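Local coordinates for protein TBC1 domain family member 22A (Homo sapiens, PDB 2QFZ) that probably acts as a GTPase-activating protein for Rab family GTPases through the TBC domain that this fragment contains, and forms homodimers, at residues A[221-226]-A[281-286]; A[264-269]-A[324-329]; A[128-133]-A[153-158]. One frame throughout, in Å; residues are numbered along the deposited sequence. Where two conformers were deposited one is given.

Contact 1: residues A[221-226]-A[281-286]; sequences EELVSR and HLYVCA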
loop_
_atom_site.group_PDB
_atom_site.type_symbol
_atom_site.label_atom_id
_atom_site.label_comp_id
_atom_site.label_asym_id
_atom_site.label_seq_id
_atom_site.Cartn_x
_atom_site.Cartn_y
_atom_site.Cartn_z
ATOM N N GLU A 221 2.557 13.798 -14.753
ATOM C CA GLU A 221 2.232 14.451 -15.995
ATOM C C GLU A 221 3.536 14.747 -16.756
ATOM O O GLU A 221 3.631 14.442 -17.943
ATOM C CB GLU A 221 1.374 15.729 -15.753
ATOM C CG GLU A 221 1.220 16.562 -17.026
ATOM C CD GLU A 221 0.085 17.597 -17.006
ATOM O OE1 GLU A 221 -0.480 17.862 -15.912
ATOM O OE2 GLU A 221 -0.233 18.145 -18.118
ATOM N N GLU A 222 4.547 15.304 -16.067
ATOM C CA GLU A 222 5.852 15.598 -16.693
ATOM C C GLU A 222 6.559 14.326 -17.172
ATOM O O GLU A 222 7.262 14.335 -18.193
ATOM C CB GLU A 222 6.784 16.352 -15.741
ATOM C CG GLU A 222 6.236 17.683 -15.226
ATOM C CD GLU A 222 6.046 18.714 -16.328
ATOM O OE1 GLU A 222 7.040 19.424 -16.640
ATOM O OE2 GLU A 222 4.903 18.819 -16.870
ATOM N N LEU A 223 6.389 13.235 -16.426
ATOM C CA LEU A 223 7.000 11.965 -16.776
ATOM C C LEU A 223 6.342 11.390 -18.040
ATOM O O LEU A 223 7.029 11.085 -19.011
ATOM C CB LEU A 223 6.904 11.007 -15.604
ATOM C CG LEU A 223 7.368 9.581 -15.742
ATOM C CD1 LEU A 223 8.794 9.510 -16.285
ATOM C CD2 LEU A 223 7.234 8.972 -14.350
ATOM N N VAL A 224 5.025 11.305 -18.056
ATOM C CA VAL A 224 4.329 10.754 -19.220
ATOM C C VAL A 224 4.473 11.619 -20.506
ATOM O O VAL A 224 4.497 11.081 -21.634
ATOM C CB VAL A 224 2.851 10.433 -18.898
ATOM C CG1 VAL A 224 2.105 10.057 -20.153
ATOM C CG2 VAL A 224 2.783 9.268 -17.919
ATOM N N SER A 225 4.601 12.929 -20.353
ATOM C CA SER A 225 4.881 13.787 -21.509
ATOM C C SER A 225 6.175 13.376 -22.179
ATOM O O SER A 225 6.286 13.479 -23.393
ATOM C CB SER A 225 4.954 15.257 -21.123
ATOM O OG SER A 225 6.048 15.530 -20.296
ATOM N N ARG A 226 7.139 12.907 -21.370
ATOM C CA ARG A 226 8.464 12.470 -21.847
ATOM C C ARG A 226 8.495 11.014 -22.338
ATOM O O ARG A 226 9.211 10.710 -23.286
ATOM C CB ARG A 226 9.548 12.661 -20.763
ATOM C CG ARG A 226 9.794 14.105 -20.331
ATOM C CD ARG A 226 10.891 14.183 -19.261
ATOM N N HIS A 281 6.698 4.585 -6.744
ATOM C CA HIS A 281 5.270 4.633 -7.052
ATOM C C HIS A 281 4.922 5.464 -8.273
ATOM O O HIS A 281 4.063 5.066 -9.077
ATOM C CB HIS A 281 4.428 5.090 -5.827
ATOM C CG HIS A 281 2.948 5.055 -6.071
ATOM N ND1 HIS A 281 2.269 3.884 -6.307
ATOM C CD2 HIS A 281 2.021 6.043 -6.124
ATOM C CE1 HIS A 281 1.002 4.153 -6.564
ATOM N NE2 HIS A 281 0.820 5.456 -6.448
ATOM N N LEU A 282 5.547 6.631 -8.416
ATOM C CA LEU A 282 5.355 7.470 -9.602
ATOM C C LEU A 282 5.565 6.714 -10.920
ATOM O O LEU A 282 4.780 6.822 -11.822
ATOM C CB LEU A 282 6.311 8.660 -9.589
ATOM C CG LEU A 282 6.259 9.668 -8.453
ATOM C CD1 LEU A 282 6.756 11.007 -8.962
ATOM C CD2 LEU A 282 4.858 9.814 -7.872
ATOM N N TYR A 283 6.648 5.949 -10.999
ATOM C CA TYR A 283 7.012 5.194 -12.202
ATOM C C TYR A 283 6.090 4.037 -12.445
ATOM O O TYR A 283 5.911 3.681 -13.574
ATOM C CB TYR A 283 8.449 4.675 -12.094
ATOM C CG TYR A 283 9.403 5.799 -12.016
ATOM C CD1 TYR A 283 9.816 6.480 -13.170
ATOM C CD2 TYR A 283 9.859 6.239 -10.802
ATOM C CE1 TYR A 283 10.695 7.596 -13.086
ATOM C CE2 TYR A 283 10.734 7.338 -10.712
ATOM C CZ TYR A 283 11.136 7.998 -11.854
ATOM O OH TYR A 283 12.016 9.043 -11.736
ATOM N N VAL A 284 5.558 3.427 -11.375
ATOM C CA VAL A 284 4.546 2.389 -11.497
ATOM C C VAL A 284 3.258 2.992 -12.084
ATOM O O VAL A 284 2.584 2.364 -12.944
ATOM C CB VAL A 284 4.293 1.644 -10.133
ATOM C CG1 VAL A 284 3.104 0.657 -10.241
ATOM C CG2 VAL A 284 5.560 0.915 -9.693
ATOM N N CYS A 285 2.910 4.203 -11.632
ATOM C CA CYS A 285 1.747 4.895 -12.173
ATOM C C CYS A 285 1.905 5.192 -13.698
ATOM O O CYS A 285 0.957 5.055 -14.463
ATOM C CB CYS A 285 1.448 6.173 -11.379
ATOM S SG CYS A 285 0.594 5.861 -9.767
ATOM N N ALA A 286 3.095 5.600 -14.090
ATOM C CA ALA A 286 3.416 5.896 -15.493
ATOM C C ALA A 286 3.313 4.651 -16.365
ATOM O O ALA A 286 2.680 4.686 -17.430
ATOM C CB ALA A 286 4.796 6.543 -15.593
#

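Contact 2: residues A[264-269]-A[324-329]; sequences IRLWDT and LLLAEA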
loop_
_atom_site.group_PDB
_atom_site.type_symbol
_atom_site.label_atom_id
_atom_site.label_comp_id
_atom_site.label_asym_id
_atom_site.label_seq_id
_atom_site.Cartn_x
_atom_site.Cartn_y
_atom_site.Cartn_z
ATOM N N ILE A 264 -0.591 -6.501 -2.649
ATOM C CA ILE A 264 0.333 -7.188 -1.743
ATOM C C ILE A 264 1.638 -7.465 -2.478
ATOM O O ILE A 264 2.712 -7.169 -1.991
ATOM C CB ILE A 264 -0.326 -8.481 -1.099
ATOM C CG1 ILE A 264 -1.351 -8.041 -0.096
ATOM C CG2 ILE A 264 0.763 -9.409 -0.487
ATOM C CD1 ILE A 264 -2.328 -9.140 0.444
ATOM N N ARG A 265 1.552 -7.977 -3.703
ATOM C CA ARG A 265 2.741 -8.221 -4.479
ATOM C C ARG A 265 3.585 -6.950 -4.807
ATOM O O ARG A 265 4.827 -6.913 -4.634
ATOM C CB ARG A 265 2.358 -9.000 -5.736
ATOM C CG ARG A 265 3.469 -9.262 -6.694
ATOM C CD ARG A 265 4.713 -9.935 -6.071
ATOM N NE ARG A 265 5.751 -9.941 -7.060
ATOM C CZ ARG A 265 6.656 -8.991 -7.235
ATOM N NH1 ARG A 265 6.751 -7.941 -6.420
ATOM N NH2 ARG A 265 7.516 -9.111 -8.238
ATOM N N LEU A 266 2.894 -5.939 -5.302
ATOM C CA LEU A 266 3.407 -4.610 -5.523
ATOM C C LEU A 266 4.148 -4.072 -4.288
ATOM O O LEU A 266 5.267 -3.527 -4.417
ATOM C CB LEU A 266 2.231 -3.697 -5.884
ATOM C CG LEU A 266 2.363 -2.529 -6.877
ATOM C CD1 LEU A 266 2.721 -2.967 -8.287
ATOM C CD2 LEU A 266 1.014 -1.684 -6.883
ATOM N N TRP A 267 3.575 -4.262 -3.091
ATOM C CA TRP A 267 4.218 -3.703 -1.874
ATOM C C TRP A 267 5.485 -4.466 -1.458
ATOM O O TRP A 267 6.311 -3.866 -0.776
ATOM C CB TRP A 267 3.233 -3.523 -0.692
ATOM C CG TRP A 267 2.221 -2.416 -0.885
ATOM C CD1 TRP A 267 1.891 -1.780 -2.047
ATOM C CD2 TRP A 267 1.381 -1.856 0.118
ATOM N NE1 TRP A 267 0.896 -0.845 -1.815
ATOM C CE2 TRP A 267 0.574 -0.886 -0.491
ATOM C CE3 TRP A 267 1.261 -2.058 1.495
ATOM C CZ2 TRP A 267 -0.346 -0.133 0.226
ATOM C CZ3 TRP A 267 0.338 -1.315 2.194
ATOM C CH2 TRP A 267 -0.454 -0.389 1.576
ATOM N N ASP A 268 5.666 -5.741 -1.900
ATOM C CA ASP A 268 6.944 -6.470 -1.747
ATOM C C ASP A 268 8.078 -5.620 -2.350
ATOM O O ASP A 268 9.116 -5.350 -1.729
ATOM C CB ASP A 268 6.963 -7.815 -2.464
ATOM C CG ASP A 268 6.104 -8.871 -1.831
ATOM O OD1 ASP A 268 5.567 -8.725 -0.711
ATOM O OD2 ASP A 268 5.934 -9.902 -2.514
ATOM N N THR A 269 7.861 -5.174 -3.578
ATOM C CA THR A 269 8.837 -4.368 -4.272
ATOM C C THR A 269 8.944 -2.961 -3.739
ATOM O O THR A 269 10.062 -2.439 -3.630
ATOM C CB THR A 269 8.518 -4.335 -5.764
ATOM O OG1 THR A 269 8.479 -5.682 -6.207
ATOM C CG2 THR A 269 9.612 -3.573 -6.552
ATOM N N LEU A 324 5.378 -7.799 -14.721
ATOM C CA LEU A 324 5.552 -6.997 -15.940
ATOM C C LEU A 324 5.441 -5.503 -15.664
ATOM O O LEU A 324 6.315 -4.737 -16.062
ATOM C CB LEU A 324 4.538 -7.418 -17.000
ATOM C CG LEU A 324 4.805 -8.800 -17.613
ATOM N N LEU A 325 4.395 -5.083 -14.945
ATOM C CA LEU A 325 4.237 -3.676 -14.590
ATOM C C LEU A 325 5.488 -3.132 -13.864
ATOM O O LEU A 325 6.013 -2.029 -14.168
ATOM C CB LEU A 325 2.965 -3.492 -13.746
ATOM C CG LEU A 325 2.508 -2.080 -13.392
ATOM C CD1 LEU A 325 2.158 -1.316 -14.703
ATOM C CD2 LEU A 325 1.333 -2.114 -12.408
ATOM N N LEU A 326 6.012 -3.912 -12.931
ATOM C CA LEU A 326 7.185 -3.463 -12.182
ATOM C C LEU A 326 8.447 -3.405 -13.049
ATOM O O LEU A 326 9.310 -2.517 -12.848
ATOM C CB LEU A 326 7.408 -4.347 -10.948
ATOM C CG LEU A 326 6.421 -4.195 -9.795
ATOM C CD1 LEU A 326 6.534 -5.393 -8.737
ATOM C CD2 LEU A 326 6.604 -2.847 -9.109
ATOM N N ALA A 327 8.576 -4.342 -13.995
ATOM C CA ALA A 327 9.721 -4.373 -14.910
ATOM C C ALA A 327 9.736 -3.135 -15.818
ATOM O O ALA A 327 10.771 -2.501 -15.994
ATOM C CB ALA A 327 9.757 -5.725 -15.745
ATOM N N GLU A 328 8.566 -2.771 -16.340
ATOM C CA GLU A 328 8.347 -1.508 -17.063
ATOM C C GLU A 328 8.618 -0.242 -16.240
ATOM O O GLU A 328 9.334 0.652 -16.681
ATOM C CB GLU A 328 6.912 -1.496 -17.613
ATOM C CG GLU A 328 6.754 -2.555 -18.691
ATOM C CD GLU A 328 7.975 -2.518 -19.627
ATOM O OE1 GLU A 328 8.105 -1.502 -20.360
ATOM O OE2 GLU A 328 8.834 -3.442 -19.554
ATOM N N ALA A 329 8.075 -0.189 -15.035
ATOM C CA ALA A 329 8.339 0.925 -14.078
ATOM C C ALA A 329 9.835 1.129 -13.883
ATOM O O ALA A 329 10.338 2.266 -13.910
ATOM C CB ALA A 329 7.672 0.635 -12.744
#

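Contact 3: residues A[128-133]-A[153-158]; sequences EIFERI and LVTPFF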
loop_
_atom_site.group_PDB
_atom_site.type_symbol
_atom_site.label_atom_id
_atom_site.label_comp_id
_atom_site.label_asym_id
_atom_site.label_seq_id
_atom_site.Cartn_x
_atom_site.Cartn_y
_atom_site.Cartn_z
ATOM N N GLU A 128 -14.083 -3.131 13.707
ATOM C CA GLU A 128 -13.647 -2.472 14.935
ATOM C C GLU A 128 -12.133 -2.250 14.997
ATOM O O GLU A 128 -11.700 -1.253 15.489
ATOM C CB GLU A 128 -14.053 -3.309 16.182
ATOM N N ILE A 129 -11.342 -3.228 14.554
ATOM C CA ILE A 129 -9.886 -3.095 14.581
ATOM C C ILE A 129 -9.513 -1.948 13.651
ATOM O O ILE A 129 -8.737 -1.075 14.006
ATOM C CB ILE A 129 -9.177 -4.369 14.104
ATOM C CG1 ILE A 129 -9.347 -5.483 15.108
ATOM C CG2 ILE A 129 -7.683 -4.087 13.855
ATOM C CD1 ILE A 129 -8.958 -6.882 14.530
ATOM N N PHE A 130 -10.084 -1.973 12.447
ATOM C CA PHE A 130 -9.776 -0.966 11.401
ATOM C C PHE A 130 -10.046 0.427 11.886
ATOM O O PHE A 130 -9.185 1.287 11.723
ATOM C CB PHE A 130 -10.561 -1.261 10.098
ATOM C CG PHE A 130 -9.855 -2.232 9.155
ATOM C CD1 PHE A 130 -9.345 -3.426 9.611
ATOM C CD2 PHE A 130 -9.710 -1.938 7.801
ATOM C CE1 PHE A 130 -8.706 -4.315 8.749
ATOM C CE2 PHE A 130 -9.076 -2.818 6.945
ATOM C CZ PHE A 130 -8.574 -4.011 7.429
ATOM N N GLU A 131 -11.235 0.651 12.484
ATOM C CA GLU A 131 -11.623 1.977 13.063
ATOM C C GLU A 131 -10.697 2.453 14.162
ATOM O O GLU A 131 -10.358 3.655 14.264
ATOM C CB GLU A 131 -13.076 1.922 13.638
ATOM C CG GLU A 131 -14.139 1.839 12.576
ATOM C CD GLU A 131 -15.555 1.662 13.110
ATOM O OE1 GLU A 131 -15.750 1.726 14.343
ATOM O OE2 GLU A 131 -16.484 1.459 12.269
ATOM N N ARG A 132 -10.302 1.513 15.017
ATOM C CA ARG A 132 -9.435 1.845 16.128
ATOM C C ARG A 132 -8.039 2.219 15.679
ATOM O O ARG A 132 -7.466 3.208 16.166
ATOM C CB ARG A 132 -9.392 0.684 17.119
ATOM C CG ARG A 132 -8.809 1.082 18.440
ATOM C CD ARG A 132 -9.175 0.107 19.504
ATOM N NE ARG A 132 -9.052 -1.267 19.033
ATOM C CZ ARG A 132 -9.509 -2.335 19.662
ATOM N NH1 ARG A 132 -10.127 -2.224 20.854
ATOM N NH2 ARG A 132 -9.313 -3.538 19.116
ATOM N N ILE A 133 -7.451 1.435 14.772
ATOM C CA ILE A 133 -6.115 1.791 14.188
ATOM C C ILE A 133 -6.151 3.186 13.547
ATOM O O ILE A 133 -5.267 4.027 13.778
ATOM C CB ILE A 133 -5.651 0.763 13.105
ATOM C CG1 ILE A 133 -5.226 -0.561 13.743
ATOM C CG2 ILE A 133 -4.461 1.320 12.254
ATOM C CD1 ILE A 133 -5.057 -1.718 12.714
ATOM N N LEU A 153 -4.874 1.745 3.160
ATOM C CA LEU A 153 -3.500 1.357 3.461
ATOM C C LEU A 153 -3.393 0.415 4.676
ATOM O O LEU A 153 -2.358 -0.223 4.866
ATOM C CB LEU A 153 -2.610 2.596 3.605
ATOM C CG LEU A 153 -2.740 3.626 2.485
ATOM C CD1 LEU A 153 -1.788 4.744 2.725
ATOM C CD2 LEU A 153 -2.548 3.080 1.120
ATOM N N VAL A 154 -4.466 0.291 5.470
ATOM C CA VAL A 154 -4.509 -0.672 6.579
ATOM C C VAL A 154 -4.566 -2.114 6.048
ATOM O O VAL A 154 -3.958 -3.008 6.609
ATOM C CB VAL A 154 -5.763 -0.452 7.516
ATOM C CG1 VAL A 154 -5.808 -1.525 8.651
ATOM C CG2 VAL A 154 -5.788 0.953 8.111
ATOM N N THR A 155 -5.324 -2.326 4.973
ATOM C CA THR A 155 -5.711 -3.692 4.533
ATOM C C THR A 155 -4.556 -4.645 4.166
ATOM O O THR A 155 -4.574 -5.796 4.561
ATOM C CB THR A 155 -6.755 -3.616 3.368
ATOM O OG1 THR A 155 -7.775 -2.676 3.730
ATOM C CG2 THR A 155 -7.372 -4.983 3.046
ATOM N N PRO A 156 -3.555 -4.189 3.385
ATOM C CA PRO A 156 -2.506 -5.138 3.086
ATOM C C PRO A 156 -1.684 -5.612 4.306
ATOM O O PRO A 156 -1.372 -6.789 4.415
ATOM C CB PRO A 156 -1.646 -4.375 2.086
ATOM C CG PRO A 156 -2.594 -3.347 1.539
ATOM C CD PRO A 156 -3.336 -2.923 2.680
ATOM N N PHE A 157 -1.341 -4.718 5.216
ATOM C CA PHE A 157 -0.643 -5.142 6.432
ATOM C C PHE A 157 -1.505 -6.170 7.238
ATOM O O PHE A 157 -1.037 -7.208 7.661
ATOM C CB PHE A 157 -0.288 -3.912 7.258
ATOM C CG PHE A 157 0.696 -3.009 6.595
ATOM C CD1 PHE A 157 2.002 -3.418 6.417
ATOM C CD2 PHE A 157 0.330 -1.766 6.144
ATOM C CE1 PHE A 157 2.948 -2.589 5.816
ATOM C CE2 PHE A 157 1.278 -0.928 5.527
ATOM C CZ PHE A 157 2.581 -1.342 5.383
ATOM N N PHE A 158 -2.781 -5.895 7.370
ATOM C CA PHE A 158 -3.622 -6.682 8.242
ATOM C C PHE A 158 -3.803 -8.071 7.635
ATOM O O PHE A 158 -3.687 -9.069 8.330
ATOM C CB PHE A 158 -4.981 -5.988 8.484
ATOM C CG PHE A 158 -5.956 -6.833 9.267
ATOM C CD1 PHE A 158 -5.935 -6.825 10.677
ATOM C CD2 PHE A 158 -6.855 -7.673 8.602
ATOM C CE1 PHE A 158 -6.847 -7.642 11.411
ATOM C CE2 PHE A 158 -7.738 -8.500 9.306
ATOM C CZ PHE A 158 -7.751 -8.472 10.712
#

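Contact 1: residues A[221-226]-A[281-286]
Leu-223 lays its CD2 methyl against both the CB of Ala-286 and the ring of Tyr-283, where helix 211-227 packs on helix 276-291 in the all-helical TBC domain. The two short segments run in roughly the same direction, with an angle of 48° between them, and their axes come within 9.9 Å. Such closeness suits alanine: Val-224 and Ala-286 have the nearest pair of CA atoms, 6.2 Å apart, and the single methyl of Ala-286 lets the backbones approach there. Leu-223 supplies the bulk from the facing helix. With CG swung opposite its backbone N (chi1 175°), its branched end is carried across the gap, and Leu-223 CD2 comes to 3.7 Å from Ala-286 CB. Leu-223 CD2 also lies 3.8 Å from Tyr-283 CD1. The leucine and tyrosine side chains cross at about a right angle, and CD2 approaches the ring obliquely. Tyrosine fits here because its CD1 and CE1 carbons offer apolar surface to the leucine while the polar group stays at the far end. His-279 meets that ring edge-to-face, and Phe-336 also touches Leu-223. Replacing Leu-223 by an alanine would probably open a gap between the helices, leaving Ala-286 CB without its closest neighbour across the contact and the Tyr-283 ring without the methyls that lie against it. Val-224, the next residue along, is beta-branched and compact and adds a second apolar touch; Tyr-242 of helix 242-251 packs against it as well. No hydrogen bond joins the segments, so dispersion and the burial of apolar surface do the work. Val-224 CG2 lies 4.1 Å from Ala-286 CB, on the same methyl that Leu-223 CD2 meets.

Contact 2: residues A[264-269]-A[324-329]
Helix 260-270 of the TBC domain meets the C-terminal helix 319-335 here, their short segments inclined at 34° with axes 11.1 Å apart. Leu-326 carries the contact: its two methyls divide the work. Leu-326 CD2 lies 4.0 Å from Leu-266 CD1 and equally near Thr-269 CG2, an apolar cluster that Leu-325 CD2 borders. Leu-326 CD1 instead meets polar groups of the facing helix, 3.2 Å from Thr-269 OG1 and 3.5 Å from Arg-265 NH1, with the guanidinium oblique to the methyl. The leucine and threonine side chains reach toward each other tip to tip. Arg-265 arrives by a bend at chi2 (53°), which turns the chain forward along its own helix, toward Thr-269. Arg-265 NH1 then donates to Thr-269 OG1 over 2.9 Å, and the oxygen lies in the guanidinium plane. Thr-269 OG1 is also hydrogen-bonded to the carbonyl O of Trp-48, so this buried hydroxyl has two polar partners even though a methyl presses on it. Threonine suits the place by offering that hydroxyl and, from the same CB, a methyl for Leu-326. Helix-on-helix packing through apolar side chains builds the strandless, all-alpha TBC fold, and here it fits the C-terminal helix against helix 260-270.

Contact 3: residues A[128-133]-A[153-158]
The Phe-130 ring is the main bump of helix 124-140, and it fits into a hollow formed by Val-154, Thr-155 and Phe-158 on helix 150-162. Val-154 CG1 lies over one face almost exactly above the middle, 3.8 Å from the centroid of the Phe-130 ring and close to its normal, which is a CH-pi contact. The methyl is placed there by chi1 of 178°, which sets CG1 opposite the backbone N. The rim of the same ring meets the other two walls. Thr-155 OG1 lies at the edge near the ring plane, 3.5 Å from Phe-130 CE2. At another point of the rim, Phe-130 CE1 points into the face of Phe-158, 3.8 Å from Phe-158 CG. This is an edge-to-face (T-shaped) pair, with centroids 5.4 Å apart and planes at 75°. A flat, wide phenylalanine suits such a hollow because its face and rim can be used at once.

The two helices belong to the all-alpha TBC domain and cross steeply, at 121° between their segments. At such an angle the contact is concentrated in a few large side chains, and two isoleucines one turn apart extend it beside the phenylalanine. Ile-133 CD1 reaches the same Val-154 CG1 that covers the ring, so this methyl touches both isoleucine and phenylalanine. Met-195 of helix 181-200 touches Val-154 too, and Tyr-85 of helix 74-91 packs on Ile-133. Nearer Phe-158, Ile-129 crosses that side chain at about a right angle, the slender Ile-129 CD1 tip coming 3.8 Å from Phe-158 CE1.

In the fold
All three contacts are buried, and none has a hydrogen bond between its segments, yet they differ in place and chemistry. Contact 1 is centred about 18 Å from the chain centre, contacts 2 and 3 about 12 Å. Contact 1 is purely apolar, and its segments approach closest, consistent with the alanine there; contact 2 sets leucine methyls beside an arginine and a threonine; contact 3 is aromatic and buries the most surface. Contacts 1 and 2 share no helix but adjoin directly, since Val-284 packs on Leu-325, Leu-326 and Ala-329. Contact 2 also meets contact 3, where Trp-267 lies against Phe-157 and Pro-156. Contacts 1 and 3, on opposite sides of the chain's centre, do not touch.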